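Local structure of L-lactate dehydrogenase (Trichomonas vaginalis, 4UUL) at residues 165-170 and 211-216. The protein probably interconverts 2-oxo acids and 2-hydroxy acids, pyruvate and L-lactate or oxaloacetate and L-malate, with NAD as the redox cofactor. The protein carries 1 engineered substitution. Residues are numbered along the deposited sequence; the frame is centred on the assembly and turned at random.
Sequences EVASKL and VLDHDY
Y216 reaches from the first turn of helix 214-236 to the last turns of helix 156-170, where its phenol gives one short hydrogen bond to E165 (OH to OE2, 2.6 Å). The accepting lone pair is the anti one, turned away from OE1, and carboxylate and ring lie nearly coplanar (27°), with OE2 at the hydroxyl edge of the ring. With CG anti to the backbone N, the chain of E165 bends at chi2 (62°) and swings the carboxylate to the phenol oxygen; CG and CD also lie close to that oxygen. OE2 also forms a salt bridge with K224, so phenol and ammonium share one carboxylate oxygen; the positive charge would be expected to stabilise the carboxylate as an anion.

The aliphatic part of K169 lies over one face of the same ring, one helical turn on from E165. Its CE makes a CH-pi contact 4.1 Å from the ring centroid of Y216, 21° off the normal, and K169 CD comes within 3.8 Å of Y216 CE1. Lysine and tyrosine run past each other in opposite directions; the hydrogen bond holds the hydroxyl end in place, while the lysine chain over the face probably restricts turning of the ring.

Apolar packing continues at L212: its CD2 meets L170 CD2 at 3.7 Å and K169 CG at 3.8 Å, while V211 adds only a looser methyl contact to L170.

The contact thus joins the C-terminal part of helix 156-170 to the first turn of helix 214-236 and the residues just before it, within the C-terminal alpha/beta domain and away from the cofactor site. F221 of helix 214-236 packs against E165 and V166, and F199 of strand 198-201 against L170 and V211.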
# COMPACT_ATOMS: atom_id res chain seq x y z
N GLU B 165 -5.29 -4.86 -20.42
CA GLU B 165 -4.85 -5.49 -21.63
C GLU B 165 -5.64 -4.96 -22.82
O GLU B 165 -5.09 -4.66 -23.85
CB GLU B 165 -4.97 -7.01 -21.50
CG GLU B 165 -4.90 -7.80 -22.75
CD GLU B 165 -3.54 -7.66 -23.48
OE1 GLU B 165 -2.53 -7.26 -22.84
OE2 GLU B 165 -3.49 -7.93 -24.70
N VAL B 166 -6.96 -4.89 -22.68
CA VAL B 166 -7.79 -4.48 -23.79
C VAL B 166 -7.59 -3.02 -24.10
O VAL B 166 -7.48 -2.64 -25.26
CB VAL B 166 -9.27 -4.80 -23.52
CG1 VAL B 166 -10.15 -4.14 -24.58
CG2 VAL B 166 -9.46 -6.32 -23.47
N ALA B 167 -7.50 -2.19 -23.07
CA ALA B 167 -7.28 -0.76 -23.28
C ALA B 167 -5.96 -0.56 -24.00
O ALA B 167 -5.86 0.22 -24.94
CB ALA B 167 -7.29 -0.03 -21.92
N SER B 168 -4.92 -1.29 -23.60
CA SER B 168 -3.63 -1.14 -24.26
C SER B 168 -3.72 -1.60 -25.71
O SER B 168 -3.17 -0.96 -26.59
CB SER B 168 -2.49 -1.84 -23.50
OG SER B 168 -2.59 -3.25 -23.47
N LYS B 169 -4.45 -2.68 -25.97
CA LYS B 169 -4.55 -3.22 -27.31
C LYS B 169 -5.24 -2.22 -28.24
O LYS B 169 -4.84 -2.04 -29.39
CB LYS B 169 -5.31 -4.56 -27.27
CG LYS B 169 -5.50 -5.23 -28.65
CD LYS B 169 -4.20 -5.81 -29.17
CE LYS B 169 -4.42 -6.47 -30.52
NZ LYS B 169 -3.21 -7.17 -30.98
N LEU B 170 -6.23 -1.52 -27.69
CA LEU B 170 -7.00 -0.54 -28.45
C LEU B 170 -6.42 0.88 -28.46
O LEU B 170 -6.93 1.74 -29.17
CB LEU B 170 -8.40 -0.46 -27.84
CG LEU B 170 -9.28 -1.73 -27.96
CD1 LEU B 170 -10.43 -1.62 -26.97
CD2 LEU B 170 -9.80 -1.94 -29.37
N VAL B 211 -14.00 -4.70 -33.60
CA VAL B 211 -12.78 -4.04 -34.01
C VAL B 211 -11.59 -4.97 -33.91
O VAL B 211 -10.78 -5.01 -34.80
CB VAL B 211 -12.56 -2.76 -33.20
CG1 VAL B 211 -11.21 -2.15 -33.52
CG2 VAL B 211 -13.67 -1.77 -33.48
N LEU B 212 -11.46 -5.69 -32.80
CA LEU B 212 -10.35 -6.61 -32.63
C LEU B 212 -10.54 -7.92 -33.41
O LEU B 212 -11.67 -8.40 -33.59
CB LEU B 212 -10.08 -6.88 -31.14
CG LEU B 212 -9.63 -5.62 -30.41
CD1 LEU B 212 -9.37 -5.95 -28.95
CD2 LEU B 212 -8.39 -4.98 -31.04
N ASP B 213 -9.42 -8.49 -33.85
CA ASP B 213 -9.39 -9.76 -34.57
C ASP B 213 -9.93 -10.91 -33.71
O ASP B 213 -9.65 -11.00 -32.51
CB ASP B 213 -7.95 -10.11 -34.95
CG ASP B 213 -7.45 -9.34 -36.15
OD1 ASP B 213 -8.20 -8.48 -36.68
OD2 ASP B 213 -6.30 -9.59 -36.56
N HIS B 214 -10.65 -11.81 -34.35
CA HIS B 214 -11.21 -12.97 -33.70
C HIS B 214 -10.14 -13.78 -33.00
O HIS B 214 -10.37 -14.29 -31.90
CB HIS B 214 -11.92 -13.83 -34.76
CG HIS B 214 -12.34 -15.17 -34.25
ND1 HIS B 214 -11.50 -16.26 -34.25
CD2 HIS B 214 -13.51 -15.59 -33.72
CE1 HIS B 214 -12.13 -17.29 -33.72
NE2 HIS B 214 -13.35 -16.91 -33.39
N ASP B 215 -8.97 -13.91 -33.63
CA ASP B 215 -7.91 -14.74 -33.05
C ASP B 215 -7.34 -14.13 -31.78
O ASP B 215 -6.94 -14.84 -30.87
CB ASP B 215 -6.78 -14.96 -34.06
CG ASP B 215 -7.22 -15.80 -35.26
OD1 ASP B 215 -8.21 -16.55 -35.14
OD2 ASP B 215 -6.55 -15.71 -36.32
N TYR B 216 -7.31 -12.80 -31.73
CA TYR B 216 -6.98 -12.11 -30.51
C TYR B 216 -8.04 -12.35 -29.44
O TYR B 216 -7.75 -12.85 -28.35
CB TYR B 216 -6.81 -10.60 -30.76
CG TYR B 216 -6.54 -9.89 -29.45
CD1 TYR B 216 -5.26 -9.86 -28.91
CD2 TYR B 216 -7.57 -9.31 -28.72
CE1 TYR B 216 -5.02 -9.25 -27.67
CE2 TYR B 216 -7.36 -8.71 -27.50
CZ TYR B 216 -6.07 -8.68 -26.97
OH TYR B 216 -5.89 -8.06 -25.74